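FtsY (Mycoplasma mycoides, PDB 1ZU5) is an SRP receptor of the SRP54-type family, joining a helical bundle domain to a GTPase domain of the P-loop class. Local coordinates at residues K20-L25 / E38-V43; K30-E35 / K63-D68. One frame throughout, in Å; residues are numbered along the deposited sequence.

Contact 1 (K20-L25 / E38-V43); sequences KDIKKL and EELEDV
Asp21 and Val43 bring the two helical segments nearest, their CA atoms 6.2 Å apart, and the short axes of 20-25 and 38-43 run almost antiparallel at 166° with a closest approach of 10.2 Å. Leu25 and Leu40 are the next pair of neighbouring CA atoms, about one turn along. Val43 meets the other helix with both methyls. Its CG1, anti to the backbone N (chi1 168°), lies 3.8 Å from Asp21 CB and also touches the end of Ile22, whereas CG2 comes near the backbone carbonyl of Asp21. Ile22 reaches in with its tip: CD1 is 4.0 Å from Leu40 CD1, and its chain runs roughly perpendicular to that of Val43. Such apolar packing between helices 6-28 and 34-46 belongs to the helical bundle domain of SRP54-type proteins. Helix 71-87 covers Ile22 through Phe71, Lys75 and Leu78, while Val61 of helix 51-63 packs on Leu40, so the layer continues into the other two helices.

Leu25 divides its branches. CD2 touches Leu40 CD1 at 3.8 Å, the two side chains meeting at about a right angle; CD1 lies 3.7 Å from Glu39 CB, and OE2 at the end of the same Glu39 side chain also comes close to that methyl. The polar link is indirect: a water donates to Asp21 OD2 at 2.8 Å and to Val43 O at 2.6 Å, bridging a carboxylate on one helix to a main-chain carbonyl on the other.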
ATOM      1  N   LYS A  20      -8.115 -23.479   2.504  1.00 49.59           N
ATOM      2  CA  LYS A  20      -7.934 -24.551   3.457  1.00 50.82           C
ATOM      3  C   LYS A  20      -9.127 -24.436   4.436  1.00 51.01           C
ATOM      4  O   LYS A  20      -9.867 -25.408   4.643  1.00 51.68           O
ATOM      5  CB  LYS A  20      -6.569 -24.414   4.167  1.00 51.33           C
ATOM      6  CG  LYS A  20      -5.913 -25.774   4.556  1.00 54.35           C
ATOM      7  CD  LYS A  20      -5.389 -25.780   6.025  1.00 59.37           C
ATOM      8  CE  LYS A  20      -4.138 -24.830   6.232  1.00 62.49           C
ATOM      9  NZ  LYS A  20      -2.817 -25.407   5.716  1.00 64.03           N
ATOM     10  N   ASP A  21      -9.346 -23.234   4.984  1.00 50.57           N
ATOM     11  CA  ASP A  21     -10.373 -23.032   6.006  1.00 50.31           C
ATOM     12  C   ASP A  21     -11.789 -23.169   5.468  1.00 50.12           C
ATOM     13  O   ASP A  21     -12.651 -23.721   6.152  1.00 48.69           O
ATOM     14  CB  ASP A  21     -10.231 -21.656   6.685  1.00 50.63           C
ATOM     15  CG  ASP A  21      -8.951 -21.521   7.499  1.00 52.53           C
ATOM     16  OD1 ASP A  21      -8.398 -22.555   7.975  1.00 53.00           O
ATOM     17  OD2 ASP A  21      -8.499 -20.355   7.661  1.00 55.42           O
ATOM     18  N   ILE A  22     -12.022 -22.618   4.274  1.00 50.45           N
ATOM     19  CA  ILE A  22     -13.311 -22.705   3.587  1.00 50.82           C
ATOM     20  C   ILE A  22     -13.616 -24.147   3.195  1.00 52.50           C
ATOM     21  O   ILE A  22     -14.737 -24.597   3.380  1.00 52.34           O
ATOM     22  CB  ILE A  22     -13.318 -21.840   2.320  1.00 50.29           C
ATOM     23  CG1 ILE A  22     -13.493 -20.363   2.674  1.00 48.12           C
ATOM     24  CG2 ILE A  22     -14.369 -22.350   1.283  1.00 48.85           C
ATOM     25  CD1 ILE A  22     -14.773 -20.038   3.344  1.00 46.61           C
ATOM     26  N   LYS A  23     -12.622 -24.855   2.643  1.00 54.07           N
ATOM     27  CA  LYS A  23     -12.757 -26.283   2.334  1.00 56.15           C
ATOM     28  C   LYS A  23     -13.061 -27.117   3.588  1.00 56.54           C
ATOM     29  O   LYS A  23     -13.920 -27.992   3.552  1.00 56.79           O
ATOM     30  CB  LYS A  23     -11.528 -26.818   1.559  1.00 56.85           C
ATOM     31  CG  LYS A  23     -11.350 -28.349   1.556  1.00 59.89           C
ATOM     32  CD  LYS A  23     -10.511 -28.822   2.777  1.00 64.26           C
ATOM     33  CE  LYS A  23     -10.967 -30.247   3.229  1.00 65.95           C
ATOM     34  NZ  LYS A  23     -10.405 -30.557   4.594  1.00 66.96           N
ATOM     35  N   LYS A  24     -12.373 -26.851   4.692  1.00 57.05           N
ATOM     36  CA  LYS A  24     -12.697 -27.518   5.944  1.00 57.69           C
ATOM     37  C   LYS A  24     -14.163 -27.244   6.356  1.00 57.72           C
ATOM     38  O   LYS A  24     -14.850 -28.098   6.919  1.00 57.34           O
ATOM     39  CB  LYS A  24     -11.698 -27.113   7.033  1.00 57.76           C
ATOM     40  CG  LYS A  24     -11.930 -27.836   8.351  1.00 60.45           C
ATOM     41  CD  LYS A  24     -11.268 -27.098   9.521  1.00 64.88           C
ATOM     42  CE  LYS A  24     -11.816 -27.579  10.870  1.00 66.66           C
ATOM     43  NZ  LYS A  24     -11.471 -29.015  11.155  1.00 67.98           N
ATOM     44  N   LEU A  25     -14.651 -26.053   6.034  1.00 58.30           N
ATOM     45  CA  LEU A  25     -16.015 -25.652   6.352  1.00 58.60           C
ATOM     46  C   LEU A  25     -17.060 -26.411   5.511  1.00 59.51           C
ATOM     47  O   LEU A  25     -18.214 -26.589   5.929  1.00 59.14           O
ATOM     48  CB  LEU A  25     -16.124 -24.148   6.125  1.00 57.79           C
ATOM     49  CG  LEU A  25     -17.340 -23.312   6.503  1.00 56.54           C
ATOM     50  CD1 LEU A  25     -17.460 -23.258   8.012  1.00 55.42           C
ATOM     51  CD2 LEU A  25     -17.156 -21.913   5.915  1.00 52.76           C
ATOM     52  N   GLU A  38     -21.653 -18.567  12.267  1.00 48.40           N
ATOM     53  CA  GLU A  38     -20.670 -18.415  13.332  1.00 48.53           C
ATOM     54  C   GLU A  38     -19.332 -19.029  12.966  1.00 48.98           C
ATOM     55  O   GLU A  38     -18.291 -18.396  13.154  1.00 49.66           O
ATOM     56  CB  GLU A  38     -21.187 -18.987  14.661  1.00 48.43           C
ATOM     57  CG  GLU A  38     -22.287 -18.137  15.313  1.00 46.58           C
ATOM     58  CD  GLU A  38     -22.583 -18.585  16.735  1.00 46.44           C
ATOM     59  OE1 GLU A  38     -21.735 -19.286  17.315  1.00 44.73           O
ATOM     60  OE2 GLU A  38     -23.654 -18.250  17.282  1.00 47.10           O
ATOM     61  N   GLU A  39     -19.355 -20.250  12.436  1.00 49.05           N
ATOM     62  CA  GLU A  39     -18.143 -20.875  11.909  1.00 48.64           C
ATOM     63  C   GLU A  39     -17.554 -20.080  10.730  1.00 46.86           C
ATOM     64  O   GLU A  39     -16.357 -20.020  10.569  1.00 47.43           O
ATOM     65  CB  GLU A  39     -18.415 -22.330  11.490  1.00 49.76           C
ATOM     66  CG  GLU A  39     -18.563 -23.340  12.635  1.00 54.39           C
ATOM     67  CD  GLU A  39     -19.308 -24.621  12.194  1.00 61.53           C
ATOM     68  OE1 GLU A  39     -20.193 -25.105  12.953  1.00 64.44           O
ATOM     69  OE2 GLU A  39     -19.015 -25.149  11.087  1.00 64.21           O
ATOM     70  N   LEU A  40     -18.396 -19.483   9.896  1.00 45.12           N
ATOM     71  CA  LEU A  40     -17.914 -18.682   8.742  1.00 43.22           C
ATOM     72  C   LEU A  40     -17.206 -17.394   9.213  1.00 42.00           C
ATOM     73  O   LEU A  40     -16.158 -17.002   8.668  1.00 40.35           O
ATOM     74  CB  LEU A  40     -19.044 -18.358   7.742  1.00 42.02           C
ATOM     75  CG  LEU A  40     -18.558 -17.481   6.573  1.00 41.96           C
ATOM     76  CD1 LEU A  40     -17.467 -18.174   5.676  1.00 39.43           C
ATOM     77  CD2 LEU A  40     -19.679 -16.885   5.714  1.00 39.62           C
ATOM     78  N   GLU A  41     -17.786 -16.780  10.242  1.00 41.33           N
ATOM     79  CA  GLU A  41     -17.169 -15.671  10.975  1.00 40.60           C
ATOM     80  C   GLU A  41     -15.786 -15.965  11.496  1.00 40.71           C
ATOM     81  O   GLU A  41     -14.907 -15.142  11.330  1.00 41.01           O
ATOM     82  CB  GLU A  41     -18.082 -15.191  12.085  1.00 40.09           C
ATOM     83  CG  GLU A  41     -19.147 -14.297  11.503  1.00 39.79           C
ATOM     84  CD  GLU A  41     -20.356 -14.148  12.378  1.00 39.33           C
ATOM     85  OE1 GLU A  41     -20.326 -14.627  13.529  1.00 36.12           O
ATOM     86  OE2 GLU A  41     -21.337 -13.541  11.888  1.00 40.59           O
ATOM     87  N   ASP A  42     -15.569 -17.132  12.080  1.00 40.57           N
ATOM     88  CA  ASP A  42     -14.252 -17.519  12.547  1.00 40.62           C
ATOM     89  C   ASP A  42     -13.229 -17.709  11.415  1.00 40.58           C
ATOM     90  O   ASP A  42     -12.003 -17.506  11.591  1.00 40.94           O
ATOM     91  CB  ASP A  42     -14.377 -18.815  13.345  1.00 41.91           C
ATOM     92  CG  ASP A  42     -14.937 -18.599  14.734  1.00 45.61           C
ATOM     93  OD1 ASP A  42     -14.952 -17.456  15.235  1.00 49.90           O
ATOM     94  OD2 ASP A  42     -15.361 -19.584  15.352  1.00 51.04           O
ATOM     95  N   VAL A  43     -13.714 -18.136  10.263  1.00 40.43           N
ATOM     96  CA  VAL A  43     -12.879 -18.283   9.086  1.00 39.83           C
ATOM     97  C   VAL A  43     -12.479 -16.875   8.613  1.00 39.34           C
ATOM     98  O   VAL A  43     -11.329 -16.630   8.265  1.00 39.28           O
ATOM     99  CB  VAL A  43     -13.642 -19.088   7.990  1.00 40.48           C
ATOM    100  CG1 VAL A  43     -12.928 -19.020   6.588  1.00 40.16           C
ATOM    101  CG2 VAL A  43     -13.883 -20.566   8.469  1.00 40.15           C
TER
HETATM  102  O   HOH W   1      -9.574 -17.933   6.793  1.00 44.01           O

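Contact 2 (K30-E35 / K63-D68); sequences KQADDE and KKTKRD
The turn that leads into helix 34-46 is met here by the loop between helices 51-63 and 71-87, with Ala32 at the centre of an inverse gamma turn. Ala32 and Arg67 have the nearest CA atoms, 4.6 Å apart, and the main chains are joined by Ala32 N donating to Arg67 O at 3.1 Å. This bond is fairly straight at the hydrogen (161°). Beside it, the methyl of Ala32 rests 3.6 Å from Lys66 O, and Phe37 of helix 34-46 touches both Ala32 and Thr65.

Gln31 lies obliquely across the Arg67 chain. Its CB is 3.3 Å from Arg67 O, and its NE2 is 3.4 Å from Arg67 CG. The amide and guanidinium planes are only 10° apart, yet OE1 approaches the guanidinium obliquely. With CG anti to the carbonyl carbon (chi1 -44°) and the chain extended beyond it, the Gln31 amide runs alongside Asp68, where NE2 gives OD1 a weak hydrogen bond of 3.0 Å. Arg67 NH2 ends 4.2 Å from Asp33 CB, which sits at the guanidinium edge. The Asp33 carboxylate is engaged with its own helix, OD1 accepting from Phe36 N, an arrangement typical of an aspartate N-cap.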
ATOM      1  N   LYS A  30     -24.321 -28.218   6.056  1.00 65.70           N
ATOM      2  CA  LYS A  30     -25.648 -28.779   5.847  1.00 65.24           C
ATOM      3  C   LYS A  30     -26.580 -27.633   5.474  1.00 64.25           C
ATOM      4  O   LYS A  30     -26.906 -27.469   4.303  1.00 64.26           O
ATOM      5  CB  LYS A  30     -26.131 -29.557   7.082  1.00 65.82           C
ATOM      6  CG  LYS A  30     -26.985 -30.804   6.750  1.00 68.22           C
ATOM      7  CD  LYS A  30     -26.936 -31.885   7.888  1.00 72.41           C
ATOM      8  CE  LYS A  30     -27.527 -31.318   9.265  1.00 74.24           C
ATOM      9  NZ  LYS A  30     -27.833 -32.513  10.207  1.00 74.65           N
ATOM     10  N   GLN A  31     -26.997 -26.824   6.450  1.00 62.97           N
ATOM     11  CA  GLN A  31     -27.695 -25.570   6.120  1.00 61.46           C
ATOM     12  C   GLN A  31     -26.886 -24.319   6.523  1.00 59.85           C
ATOM     13  O   GLN A  31     -25.959 -24.375   7.354  1.00 58.34           O
ATOM     14  CB  GLN A  31     -29.106 -25.493   6.728  1.00 61.72           C
ATOM     15  CG  GLN A  31     -29.951 -26.755   6.606  1.00 64.30           C
ATOM     16  CD  GLN A  31     -31.425 -26.464   6.870  1.00 67.34           C
ATOM     17  OE1 GLN A  31     -31.872 -26.439   8.027  1.00 69.34           O
ATOM     18  NE2 GLN A  31     -32.181 -26.208   5.800  1.00 66.53           N
ATOM     19  N   ALA A  32     -27.272 -23.204   5.898  1.00 58.52           N
ATOM     20  CA  ALA A  32     -26.752 -21.879   6.173  1.00 57.34           C
ATOM     21  C   ALA A  32     -27.524 -21.300   7.347  1.00 56.91           C
ATOM     22  O   ALA A  32     -28.188 -20.280   7.222  1.00 56.41           O
ATOM     23  CB  ALA A  32     -26.897 -20.998   4.947  1.00 57.13           C
ATOM     24  N   ASP A  33     -27.425 -21.956   8.498  1.00 56.62           N
ATOM     25  CA  ASP A  33     -28.102 -21.509   9.698  1.00 56.31           C
ATOM     26  C   ASP A  33     -27.244 -20.571  10.567  1.00 56.47           C
ATOM     27  O   ASP A  33     -26.153 -20.135  10.164  1.00 56.83           O
ATOM     28  CB  ASP A  33     -28.549 -22.732  10.507  1.00 55.98           C
ATOM     29  CG  ASP A  33     -27.444 -23.773  10.690  1.00 56.02           C
ATOM     30  OD1 ASP A  33     -26.224 -23.452  10.711  1.00 56.15           O
ATOM     31  OD2 ASP A  33     -27.796 -24.951  10.836  1.00 57.67           O
ATOM     32  N   ASP A  34     -27.747 -20.292  11.772  1.00 56.00           N
ATOM     33  CA  ASP A  34     -27.070 -19.466  12.761  1.00 55.28           C
ATOM     34  C   ASP A  34     -25.697 -20.018  13.105  1.00 55.16           C
ATOM     35  O   ASP A  34     -24.715 -19.276  13.086  1.00 55.43           O
ATOM     36  CB  ASP A  34     -27.949 -19.276  14.011  1.00 54.97           C
ATOM     37  CG  ASP A  34     -29.140 -18.354  13.746  1.00 54.57           C
ATOM     38  OD1 ASP A  34     -29.032 -17.517  12.823  1.00 52.78           O
ATOM     39  OD2 ASP A  34     -30.193 -18.455  14.440  1.00 55.73           O
ATOM     40  N   GLU A  35     -25.622 -21.314  13.388  1.00 54.93           N
ATOM     41  CA  GLU A  35     -24.354 -21.956  13.742  1.00 54.70           C
ATOM     42  C   GLU A  35     -23.331 -21.878  12.610  1.00 53.62           C
ATOM     43  O   GLU A  35     -22.114 -21.701  12.875  1.00 53.54           O
ATOM     44  CB  GLU A  35     -24.566 -23.422  14.159  1.00 55.23           C
ATOM     45  CG  GLU A  35     -23.260 -24.213  14.470  1.00 59.06           C
ATOM     46  CD  GLU A  35     -22.450 -23.664  15.677  1.00 64.53           C
ATOM     47  OE1 GLU A  35     -21.204 -23.832  15.692  1.00 66.66           O
ATOM     48  OE2 GLU A  35     -23.052 -23.067  16.611  1.00 67.59           O
ATOM     49  N   LYS A  63     -27.467 -12.052   3.868  1.00 54.13           N
ATOM     50  CA  LYS A  63     -28.529 -11.351   3.153  1.00 55.33           C
ATOM     51  C   LYS A  63     -28.695 -11.816   1.726  1.00 56.01           C
ATOM     52  O   LYS A  63     -29.764 -11.627   1.136  1.00 56.70           O
ATOM     53  CB  LYS A  63     -28.292  -9.841   3.149  1.00 55.19           C
ATOM     54  CG  LYS A  63     -28.928  -9.214   4.330  1.00 56.19           C
ATOM     55  CD  LYS A  63     -29.422  -7.842   4.029  1.00 58.63           C
ATOM     56  CE  LYS A  63     -29.941  -7.207   5.311  1.00 57.70           C
ATOM     57  NZ  LYS A  63     -29.555  -5.767   5.233  1.00 57.83           N
ATOM     58  N   LYS A  64     -27.616 -12.370   1.176  1.00 56.47           N
ATOM     59  CA  LYS A  64     -27.554 -12.872  -0.184  1.00 57.07           C
ATOM     60  C   LYS A  64     -27.925 -14.366  -0.209  1.00 57.86           C
ATOM     61  O   LYS A  64     -27.967 -14.988  -1.281  1.00 58.36           O
ATOM     62  CB  LYS A  64     -26.124 -12.706  -0.744  1.00 56.82           C
ATOM     63  CG  LYS A  64     -25.613 -11.260  -0.956  1.00 56.89           C
ATOM     64  CD  LYS A  64     -24.275 -11.282  -1.739  1.00 55.99           C
ATOM     65  CE  LYS A  64     -23.536  -9.933  -1.730  1.00 56.49           C
ATOM     66  NZ  LYS A  64     -24.334  -8.814  -2.294  1.00 58.89           N
ATOM     67  N   THR A  65     -28.164 -14.970   0.951  1.00 58.40           N
ATOM     68  CA  THR A  65     -28.455 -16.409   0.971  1.00 58.69           C
ATOM     69  C   THR A  65     -29.744 -16.765   1.693  1.00 59.83           C
ATOM     70  O   THR A  65     -30.417 -15.907   2.268  1.00 59.23           O
ATOM     71  CB  THR A  65     -27.258 -17.312   1.522  1.00 58.40           C
ATOM     72  OG1 THR A  65     -27.062 -17.118   2.937  1.00 56.86           O
ATOM     73  CG2 THR A  65     -25.983 -17.059   0.756  1.00 57.45           C
ATOM     74  N   LYS A  66     -30.068 -18.061   1.644  1.00 61.55           N
ATOM     75  CA  LYS A  66     -31.221 -18.618   2.320  1.00 63.78           C
ATOM     76  C   LYS A  66     -30.721 -19.874   3.036  1.00 64.63           C
ATOM     77  O   LYS A  66     -29.652 -20.412   2.713  1.00 64.61           O
ATOM     78  CB  LYS A  66     -32.350 -18.917   1.297  1.00 64.36           C
ATOM     79  CG  LYS A  66     -33.710 -19.419   1.879  1.00 66.70           C
ATOM     80  CD  LYS A  66     -34.608 -18.254   2.447  1.00 69.21           C
ATOM     81  CE  LYS A  66     -34.184 -17.767   3.852  1.00 69.44           C
ATOM     82  NZ  LYS A  66     -34.220 -18.848   4.880  1.00 70.35           N
ATOM     83  N   ARG A  67     -31.479 -20.321   4.032  1.00 66.05           N
ATOM     84  CA  ARG A  67     -31.140 -21.517   4.793  1.00 67.47           C
ATOM     85  C   ARG A  67     -30.760 -22.711   3.902  1.00 67.69           C
ATOM     86  O   ARG A  67     -29.876 -23.500   4.239  1.00 67.74           O
ATOM     87  CB  ARG A  67     -32.328 -21.882   5.688  1.00 67.94           C
ATOM     88  CG  ARG A  67     -31.976 -22.905   6.750  1.00 70.36           C
ATOM     89  CD  ARG A  67     -33.083 -22.998   7.759  1.00 75.07           C
ATOM     90  NE  ARG A  67     -32.526 -23.028   9.109  1.00 77.56           N
ATOM     91  CZ  ARG A  67     -33.246 -22.981  10.224  1.00 79.44           C
ATOM     92  NH1 ARG A  67     -34.575 -22.906  10.166  1.00 80.30           N
ATOM     93  NH2 ARG A  67     -32.635 -23.007  11.404  1.00 80.44           N
ATOM     94  N   ASP A  68     -31.436 -22.820   2.761  1.00 68.34           N
ATOM     95  CA  ASP A  68     -31.320 -23.973   1.866  1.00 68.59           C
ATOM     96  C   ASP A  68     -30.482 -23.744   0.622  1.00 68.19           C
ATOM     97  O   ASP A  68     -30.607 -24.484  -0.352  1.00 68.71           O
ATOM     98  CB  ASP A  68     -32.714 -24.463   1.474  1.00 69.04           C
ATOM     99  CG  ASP A  68     -33.351 -25.265   2.569  1.00 70.68           C
ATOM    100  OD1 ASP A  68     -32.804 -26.354   2.892  1.00 71.28           O
ATOM    101  OD2 ASP A  68     -34.370 -24.802   3.128  1.00 72.48           O
TER

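In the fold
Both contacts fall within the helical bundle domain and share helix 34-46: contact 2 joins the segment leading into it to the loop between helices 51-63 and 71-87, and contact 1 packs its body against helix 6-28. Their centres are about 14 Å apart and their segments alternate along the chain, without further touch between them. Contact 1 is partly buried and mainly apolar, while contact 2 is a surface contact joined by one main-chain hydrogen bond and a weak side-chain one. Phe36, the residue whose N takes the Asp33 cap, relates them indirectly, its side chain touching Leu25 of contact 1. The centres of contacts 1 and 2 lie about 27 and 35 Å from the chain centre, on the same side of it.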